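Local coordinates for protein extracellular endo-alpha-(1->5)-L-arabinanase 1 (PDB 1UV4) that cleaves internal alpha-1,5-linked L-arabinofuranosyl bonds in arabinan, as a secreted, calcium-binding glycoside hydrolase that takes part in plant cell-wall degradation, at residues T16-G21 with G83-Y88; N210-I215 with H267-N272. All coordinates share one frame; numbering follows the deposited sequence.

Contact 1: residues T16-G21 with G83-Y88; sequences TMIKEG and GKYWLY. With EDO (1,2-ethanediol), chain G.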
ATOM      1  N   THR A  16       4.881   4.326  -1.867  1.00 12.63           N
ATOM      2  CA  THR A  16       5.412   4.226  -0.504  1.00 13.61           C
ATOM      3  C   THR A  16       6.653   5.095  -0.509  1.00 14.35           C
ATOM      4  O   THR A  16       7.207   5.400  -1.567  1.00 16.65           O
ATOM      5  CB  THR A  16       5.699   2.746  -0.203  1.00 15.96           C
ATOM      6  OG1 THR A  16       6.026   2.526   1.195  1.00 18.34           O
ATOM      7  CG2 THR A  16       6.868   2.206  -0.938  1.00 15.02           C
ATOM      8  N   MET A  17       7.127   5.534   0.654  1.00 12.72           N
ATOM      9  CA  MET A  17       8.211   6.493   0.681  1.00 13.48           C
ATOM     10  C   MET A  17       9.028   6.264   1.928  1.00 12.58           C
ATOM     11  O   MET A  17       8.491   5.892   2.948  1.00 11.76           O
ATOM     12  CB  MET A  17       7.636   7.922   0.699  1.00 13.52           C
ATOM     13  CG  MET A  17       8.695   9.050   0.673  1.00 15.40           C
ATOM     14  SD  MET A  17       7.984  10.699   0.406  1.00 14.14           S
ATOM     15  CE  MET A  17       7.553  11.152   2.050  1.00 14.63           C
ATOM     16  N   ILE A  18      10.345   6.513   1.859  1.00 12.07           N
ATOM     17  CA  ILE A  18      11.243   6.356   3.005  1.00 11.65           C
ATOM     18  C   ILE A  18      12.468   7.263   2.822  1.00 11.94           C
ATOM     19  O   ILE A  18      12.860   7.545   1.720  1.00 12.10           O
ATOM     20  CB  ILE A  18      11.617   4.880   3.202  1.00 12.82           C
ATOM     21  CG1 ILE A  18      12.293   4.618   4.553  1.00 12.41           C
ATOM     22  CG2 ILE A  18      12.441   4.357   1.992  1.00 14.68           C
ATOM     23  CD1 ILE A  18      12.304   3.121   4.923  1.00 15.93           C
ATOM     24  N   LYS A  19      13.002   7.768   3.911  1.00 11.83           N
ATOM     25  CA  LYS A  19      14.221   8.588   3.926  1.00 12.45           C
ATOM     26  C   LYS A  19      15.437   7.686   4.039  1.00 13.00           C
ATOM     27  O   LYS A  19      15.448   6.757   4.857  1.00 14.41           O
ATOM     28  CB  LYS A  19      14.174   9.525   5.131  1.00 11.40           C
ATOM     29  CG  LYS A  19      15.274  10.593   5.164  1.00 10.35           C
ATOM     30  CD  LYS A  19      14.891  11.734   4.260  1.00  9.62           C
ATOM     31  CE  LYS A  19      16.041  12.678   3.981  1.00 10.51           C
ATOM     32  NZ  LYS A  19      16.582  13.292   5.271  1.00  6.78           N
ATOM     33  N   GLU A  20      16.480   7.970   3.258  1.00 11.93           N
ATOM     34  CA  GLU A  20      17.787   7.340   3.435  1.00 12.40           C
ATOM     35  C   GLU A  20      18.871   8.398   3.252  1.00 11.71           C
ATOM     36  O   GLU A  20      19.007   8.964   2.160  1.00 10.56           O
ATOM     37  CB  GLU A  20      18.027   6.204   2.491  1.00 14.28           C
ATOM     38  CG  GLU A  20      19.402   5.577   2.618  1.00 15.27           C
ATOM     39  CD  GLU A  20      19.586   4.525   1.561  1.00 19.17           C
ATOM     40  OE1 GLU A  20      19.968   4.866   0.431  1.00 23.15           O
ATOM     41  OE2 GLU A  20      19.253   3.369   1.835  1.00 22.63           O
ATOM     42  N   GLY A  21      19.532   8.770   4.335  1.00 11.20           N
ATOM     43  CA  GLY A  21      20.546   9.790   4.263  1.00 10.71           C
ATOM     44  C   GLY A  21      19.926  11.131   3.900  1.00 11.05           C
ATOM     45  O   GLY A  21      18.910  11.510   4.482  1.00 10.85           O
ATOM     46  N   GLY A  83      17.747  -3.752  11.334  1.00 14.84           N
ATOM     47  CA  GLY A  83      18.915  -3.539  10.475  1.00 14.55           C
ATOM     48  C   GLY A  83      18.831  -3.695   8.948  1.00 14.24           C
ATOM     49  O   GLY A  83      19.849  -3.701   8.267  1.00 14.89           O
ATOM     50  N   LYS A  84      17.633  -3.816   8.389  1.00 13.08           N
ATOM     51  CA  LYS A  84      17.468  -4.012   6.940  1.00 13.24           C
ATOM     52  C   LYS A  84      16.235  -3.301   6.461  1.00 12.48           C
ATOM     53  O   LYS A  84      15.324  -3.088   7.210  1.00 11.95           O
ATOM     54  CB  LYS A  84      17.270  -5.491   6.582  1.00 13.53           C
ATOM     55  CG  LYS A  84      18.524  -6.309   6.713  1.00 15.41           C
ATOM     56  CD  LYS A  84      18.297  -7.733   6.255  1.00 20.56           C
ATOM     57  CE  LYS A  84      19.530  -8.599   6.490  1.00 21.99           C
ATOM     58  NZ  LYS A  84      19.111 -10.003   6.708  1.00 27.18           N
ATOM     59  N   TYR A  85      16.243  -2.931   5.187  1.00 12.51           N
ATOM     60  CA  TYR A  85      15.038  -2.556   4.475  1.00 13.11           C
ATOM     61  C   TYR A  85      14.319  -3.802   4.018  1.00 13.13           C
ATOM     62  O   TYR A  85      14.947  -4.732   3.517  1.00 13.78           O
ATOM     63  CB  TYR A  85      15.397  -1.734   3.236  1.00 12.84           C
ATOM     64  CG  TYR A  85      16.052  -0.422   3.507  1.00 13.03           C
ATOM     65  CD1 TYR A  85      15.311   0.664   3.939  1.00 16.44           C
ATOM     66  CD2 TYR A  85      17.411  -0.223   3.263  1.00 13.31           C
ATOM     67  CE1 TYR A  85      15.878   1.877   4.162  1.00 14.11           C
ATOM     68  CE2 TYR A  85      18.012   0.997   3.516  1.00 15.40           C
ATOM     69  CZ  TYR A  85      17.233   2.063   3.944  1.00 14.04           C
ATOM     70  OH  TYR A  85      17.778   3.297   4.173  1.00 15.84           O
ATOM     71  N   TRP A  86      13.009  -3.803   4.193  1.00 12.85           N
ATOM     72  CA  TRP A  86      12.126  -4.888   3.762  1.00 12.53           C
ATOM     73  C   TRP A  86      11.153  -4.300   2.764  1.00 12.62           C
ATOM     74  O   TRP A  86      10.402  -3.369   3.078  1.00 14.15           O
ATOM     75  CB  TRP A  86      11.397  -5.501   4.951  1.00 11.96           C
ATOM     76  CG  TRP A  86      12.340  -5.898   6.019  1.00 14.15           C
ATOM     77  CD1 TRP A  86      12.743  -5.161   7.084  1.00 14.42           C
ATOM     78  CD2 TRP A  86      13.032  -7.128   6.095  1.00 11.68           C
ATOM     79  NE1 TRP A  86      13.633  -5.883   7.851  1.00 15.10           N
ATOM     80  CE2 TRP A  86      13.843  -7.097   7.242  1.00 13.47           C
ATOM     81  CE3 TRP A  86      13.055  -8.268   5.284  1.00 11.70           C
ATOM     82  CZ2 TRP A  86      14.630  -8.169   7.605  1.00 12.31           C
ATOM     83  CZ3 TRP A  86      13.853  -9.318   5.626  1.00 12.88           C
ATOM     84  CH2 TRP A  86      14.620  -9.272   6.790  1.00 11.28           C
ATOM     85  N   LEU A  87      11.142  -4.891   1.591  1.00 13.15           N
ATOM     86  CA  LEU A  87      10.380  -4.454   0.459  1.00 12.97           C
ATOM     87  C   LEU A  87       9.373  -5.540   0.092  1.00 12.48           C
ATOM     88  O   LEU A  87       9.785  -6.595  -0.407  1.00 12.77           O
ATOM     89  CB  LEU A  87      11.332  -4.169  -0.749  1.00 13.49           C
ATOM     90  CG  LEU A  87      10.666  -3.782  -2.077  1.00 13.32           C
ATOM     91  CD1 LEU A  87       9.837  -2.522  -1.901  1.00 14.47           C
ATOM     92  CD2 LEU A  87      11.681  -3.577  -3.191  1.00 14.82           C
ATOM     93  N   TYR A  88       8.099  -5.332   0.439  1.00 13.14           N
ATOM     94  CA  TYR A  88       7.030  -6.238   0.028  1.00 12.76           C
ATOM     95  C   TYR A  88       6.489  -5.687  -1.305  1.00 13.15           C
ATOM     96  O   TYR A  88       6.437  -4.467  -1.517  1.00 13.80           O
ATOM     97  CB  TYR A  88       5.923  -6.327   1.071  1.00 13.25           C
ATOM     98  CG  TYR A  88       6.359  -7.019   2.348  1.00 12.44           C
ATOM     99  CD1 TYR A  88       6.987  -6.326   3.366  1.00 12.43           C
ATOM    100  CD2 TYR A  88       6.151  -8.363   2.543  1.00 12.14           C
ATOM    101  CE1 TYR A  88       7.402  -6.951   4.524  1.00 11.64           C
ATOM    102  CE2 TYR A  88       6.541  -8.982   3.719  1.00 12.01           C
ATOM    103  CZ  TYR A  88       7.201  -8.292   4.686  1.00 11.46           C
ATOM    104  OH  TYR A  88       7.582  -8.916   5.818  1.00 12.65           O
TER
HETATM  105  C1  EDO G1297       8.853   3.827   5.356  0.50 28.51           C
HETATM  106  O1  EDO G1297       7.851   4.157   4.432  0.50 30.57           O
HETATM  107  C2  EDO G1297       8.728   4.676   6.606  0.50 30.73           C
HETATM  108  O2  EDO G1297       9.975   4.737   7.256  0.50 29.34           O
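I18 and E20 on strand 16-20 face Y85 on strand 84-91 across nearly antiparallel segments, 16-20 and 84-88 (171°), whose axes stay 10.9 Å apart at their closest, so side chains rather than backbone pairing bridge the gap. The Y85 ring spans most of it. Its CG lies anti to the carbonyl carbon (chi1 -64°), which sends the ring across toward strand 16-20, where two different partners meet it. Beside the ring, in its plane, I18 touches the edge with the end of its longer branch, CD1 standing 3.9 Å from Y85 CE1. At the far end the phenol meets E20: the two side chains cross obliquely, carboxylate and ring planes 60° apart, the glutamate chain passing close to the hydroxyl with E20 CG 3.2 Å from Y85 OH. Y85 OH gives a weak hydrogen bond to E20 OE2 at 2.8 Å. The carboxylate is held more firmly from outside the two segments, because OE2 also accepts from the backbone N of I109 and OE1 from that of S110. Both oxygens are thereby engaged, and the loop after strand 99-106 fixes the group that the phenol reaches. An ethanediol, probably from the crystallisation liquor, lies against I18, with its C1 3.5 Å from CD1. At the inner end of the strand, T16 OG1 hydrogen-bonds D257, a calcium ligand. The contact thus joins two neighbouring blades of the propeller. Strand 16-20 is an edge strand of its sheet, paired with strand 23-29, and I18 also packs on I78 of strand 74-81. Strand 84-91 lies next to that strand, between it and 99-106, and Y85 meets Y80 edge-to-face while also resting, like I18, on I109.

Contact 2: residues N210-I215 with H267-N272; sequences NSTYKI and HAYDAN
Next to the catalytic centre of this family 43 propeller, T212 and S211 from one blade meet H267 and Y269 from another. H267 NE2 donates to T212 OG1 at 2.9 Å, and the hydroxyl oxygen lies only 10° out of the imidazole plane, so the ring presents its edge. T212 OG1 sits between the backbone N and the carbonyl carbon (chi1 52°), which turns it to the histidine, while T212 CG2 comes 3.7 Å from H267 NE2. The same hydroxyl hydrogen-bonds the carbonyl of G252, and the second ring nitrogen, H267 ND1, accepts from the backbone N of D14. The imidazole is therefore gripped at both nitrogens, which fixes its rotation and links T212 to the backbone of D14, the inferred proton acceptor. T212 is also close to E185, the inferred proton donor. Further along, T212 OG1 lies near the edge of the Y269 ring, 3.8 Å from CE1. The phenol reaches on to S211, Y269 OH being 2.7 Å from S211 OG, and a water hydrogen-bonds Y269 OH at 2.8 Å and accepts from T212 N, tying the phenol to the other backbone. Strand 212-220 starts here alongside strand 195-203, with a classic beta bulge where Y213 and K214 both face F202, and I215 already pairs with strand 241-244. Strand 263-270 runs between 250-259 and 276-283: A268 packs on W250 and L280, Y269 on P277 and the loop residue H13, and D270 closes the strand with an Asx turn.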
ATOM      1  N   ASN A 210     -12.192   0.549 -12.110  1.00 16.31           N
ATOM      2  CA  ASN A 210     -11.883   0.269 -10.706  1.00 15.11           C
ATOM      3  C   ASN A 210     -10.660   0.975 -10.158  1.00 16.21           C
ATOM      4  O   ASN A 210      -9.972   0.428  -9.287  1.00 17.34           O
ATOM      5  CB  ASN A 210     -11.771  -1.243 -10.473  1.00 14.99           C
ATOM      6  CG  ASN A 210     -12.874  -2.022 -11.145  1.00 15.23           C
ATOM      7  OD1 ASN A 210     -12.614  -2.944 -11.913  1.00 17.20           O
ATOM      8  ND2 ASN A 210     -14.121  -1.643 -10.877  1.00 15.04           N
ATOM      9  N   SER A 211     -10.455   2.222 -10.582  1.00 15.18           N
ATOM     10  CA  SER A 211      -9.453   3.060  -9.963  1.00 16.06           C
ATOM     11  C   SER A 211      -9.873   3.460  -8.558  1.00 15.00           C
ATOM     12  O   SER A 211     -11.014   3.307  -8.125  1.00 14.37           O
ATOM     13  CB  SER A 211      -9.188   4.311 -10.784  1.00 17.77           C
ATOM     14  OG  SER A 211      -7.900   4.822 -10.399  1.00 23.14           O
ATOM     15  N   THR A 212      -8.905   3.977  -7.813  1.00 14.25           N
ATOM     16  CA  THR A 212      -9.188   4.520  -6.512  1.00 13.62           C
ATOM     17  C   THR A 212     -10.096   5.751  -6.633  1.00 13.28           C
ATOM     18  O   THR A 212     -10.111   6.427  -7.630  1.00 14.37           O
ATOM     19  CB  THR A 212      -7.906   4.919  -5.789  1.00 13.90           C
ATOM     20  OG1 THR A 212      -7.134   5.762  -6.636  1.00 13.46           O
ATOM     21  CG2 THR A 212      -7.037   3.718  -5.455  1.00 14.42           C
ATOM     22  N   TYR A 213     -10.828   6.024  -5.568  1.00 13.10           N
ATOM     23  CA  TYR A 213     -11.866   7.046  -5.536  1.00 13.57           C
ATOM     24  C   TYR A 213     -11.829   7.871  -4.237  1.00 11.75           C
ATOM     25  O   TYR A 213     -11.948   9.089  -4.292  1.00 12.18           O
ATOM     26  CB  TYR A 213     -13.244   6.353  -5.651  1.00 15.72           C
ATOM     27  CG  TYR A 213     -14.427   7.230  -5.877  1.00 17.23           C
ATOM     28  CD1 TYR A 213     -14.416   8.217  -6.876  1.00 20.17           C
ATOM     29  CD2 TYR A 213     -15.619   7.005  -5.195  1.00 19.75           C
ATOM     30  CE1 TYR A 213     -15.526   9.005  -7.114  1.00 23.16           C
ATOM     31  CE2 TYR A 213     -16.739   7.776  -5.442  1.00 22.33           C
ATOM     32  CZ  TYR A 213     -16.690   8.769  -6.402  1.00 23.04           C
ATOM     33  OH  TYR A 213     -17.792   9.566  -6.674  1.00 28.22           O
ATOM     34  N   LYS A 214     -11.721   7.224  -3.078  1.00 11.61           N
ATOM     35  CA  LYS A 214     -11.652   7.938  -1.810  1.00 12.80           C
ATOM     36  C   LYS A 214     -10.740   7.203  -0.839  1.00 13.87           C
ATOM     37  O   LYS A 214     -10.480   6.029  -1.002  1.00 14.14           O
ATOM     38  CB  LYS A 214     -13.027   8.009  -1.153  1.00 13.57           C
ATOM     39  CG  LYS A 214     -14.123   8.572  -1.961  1.00 15.93           C
ATOM     40  CD  LYS A 214     -15.408   8.582  -1.121  1.00 16.94           C
ATOM     41  CE  LYS A 214     -16.613   8.597  -2.031  1.00 17.65           C
ATOM     42  NZ  LYS A 214     -17.896   8.965  -1.359  1.00 22.35           N
ATOM     43  N   ILE A 215     -10.213   7.919   0.154  1.00 12.82           N
ATOM     44  CA  ILE A 215      -9.447   7.359   1.260  1.00 12.07           C
ATOM     45  C   ILE A 215     -10.349   7.328   2.485  1.00 11.99           C
ATOM     46  O   ILE A 215     -10.884   8.354   2.837  1.00 13.38           O
ATOM     47  CB  ILE A 215      -8.191   8.160   1.545  1.00 11.70           C
ATOM     48  CG1 ILE A 215      -7.263   8.117   0.343  1.00 14.41           C
ATOM     49  CG2 ILE A 215      -7.475   7.689   2.763  1.00 13.56           C
ATOM     50  CD1 ILE A 215      -6.135   9.061   0.395  1.00 13.95           C
ATOM     51  N   HIS A 267      -1.458   8.708  -4.214  1.00 12.87           N
ATOM     52  CA  HIS A 267      -1.551   9.187  -5.591  1.00 13.43           C
ATOM     53  C   HIS A 267      -2.877   9.893  -5.781  1.00 12.90           C
ATOM     54  O   HIS A 267      -3.820   9.671  -5.030  1.00 12.60           O
ATOM     55  CB  HIS A 267      -1.350   8.064  -6.617  1.00 13.02           C
ATOM     56  CG  HIS A 267      -2.395   6.978  -6.584  1.00 11.32           C
ATOM     57  ND1 HIS A 267      -2.119   5.667  -6.243  1.00 10.71           N
ATOM     58  CD2 HIS A 267      -3.726   7.019  -6.863  1.00 13.45           C
ATOM     59  CE1 HIS A 267      -3.242   4.961  -6.271  1.00 12.75           C
ATOM     60  NE2 HIS A 267      -4.229   5.764  -6.629  1.00 13.20           N
ATOM     61  N   ALA A 268      -2.967  10.757  -6.792  1.00 13.77           N
ATOM     62  CA  ALA A 268      -4.254  11.303  -7.237  1.00 13.69           C
ATOM     63  C   ALA A 268      -4.058  11.723  -8.685  1.00 13.67           C
ATOM     64  O   ALA A 268      -2.911  11.990  -9.111  1.00 13.60           O
ATOM     65  CB  ALA A 268      -4.698  12.452  -6.383  1.00 14.01           C
ATOM     66  N   TYR A 269      -5.138  11.741  -9.452  1.00 12.59           N
ATOM     67  CA  TYR A 269      -5.081  11.912 -10.896  1.00 13.56           C
ATOM     68  C   TYR A 269      -5.309  13.367 -11.284  1.00 12.32           C
ATOM     69  O   TYR A 269      -6.312  13.982 -10.951  1.00 12.62           O
ATOM     70  CB  TYR A 269      -6.099  11.003 -11.528  1.00 13.67           C
ATOM     71  CG  TYR A 269      -5.876   9.542 -11.260  1.00 13.90           C
ATOM     72  CD1 TYR A 269      -6.380   8.926 -10.098  1.00 16.95           C
ATOM     73  CD2 TYR A 269      -5.104   8.775 -12.084  1.00 13.21           C
ATOM     74  CE1 TYR A 269      -6.191   7.567  -9.861  1.00 17.60           C
ATOM     75  CE2 TYR A 269      -4.904   7.437 -11.850  1.00 14.58           C
ATOM     76  CZ  TYR A 269      -5.443   6.844 -10.726  1.00 16.33           C
ATOM     77  OH  TYR A 269      -5.254   5.464 -10.530  1.00 20.62           O
ATOM     78  N   ASP A 270      -4.352  13.918 -12.033  1.00 12.14           N
ATOM     79  CA  ASP A 270      -4.284  15.365 -12.316  1.00 11.84           C
ATOM     80  C   ASP A 270      -5.206  15.783 -13.493  1.00 12.24           C
ATOM     81  O   ASP A 270      -4.924  15.515 -14.669  1.00 12.10           O
ATOM     82  CB  ASP A 270      -2.834  15.737 -12.638  1.00 12.01           C
ATOM     83  CG  ASP A 270      -2.557  17.234 -12.571  1.00 13.77           C
ATOM     84  OD1 ASP A 270      -3.477  18.026 -12.519  1.00 14.80           O
ATOM     85  OD2 ASP A 270      -1.391  17.670 -12.605  1.00 18.14           O
ATOM     86  N   ALA A 271      -6.298  16.451 -13.172  1.00 12.81           N
ATOM     87  CA  ALA A 271      -7.202  16.955 -14.199  1.00 12.89           C
ATOM     88  C   ALA A 271      -6.573  18.048 -15.067  1.00 12.96           C
ATOM     89  O   ALA A 271      -7.102  18.396 -16.108  1.00 13.29           O
ATOM     90  CB  ALA A 271      -8.513  17.478 -13.591  1.00 14.07           C
ATOM     91  N   ASN A 272      -5.456  18.611 -14.607  1.00 13.66           N
ATOM     92  CA  ASN A 272      -4.689  19.569 -15.399  1.00 13.00           C
ATOM     93  C   ASN A 272      -3.476  18.971 -16.123  1.00 12.15           C
ATOM     94  O   ASN A 272      -2.702  19.700 -16.750  1.00 13.74           O
ATOM     95  CB  ASN A 272      -4.231  20.719 -14.476  1.00 14.01           C
ATOM     96  CG  ASN A 272      -3.730  21.934 -15.248  1.00 17.89           C
ATOM     97  OD1 ASN A 272      -4.465  22.432 -16.241  1.00 18.15           O
ATOM     98  ND2 ASN A 272      -2.590  22.415 -14.922  1.00 21.70           N
TER
HETATM   99  O   HOH W   1      -6.046   3.262  -8.930  1.00 27.49           O

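The two contacts follow one another along the chain, contact 1 closing before contact 2 opens; their centres lie 25 Å apart, with nearest atoms about 8 Å from each other and no touch. They share no sheet: contact 1 joins the sheet running from strand 16-20 to 49-54 to that from 74-81 to 115-123, contact 2 the sheet from 184-192 to 241-244 to the one combining 250-259, 263-270 and 276-283 with 4-8. Each is therefore a seam between propeller blades. D14, next to contact 2, lies two residues before T16 of contact 1. Contact 2 lies beside the catalytic residues, and both have a side chain within about 9 Å of a calcium ion.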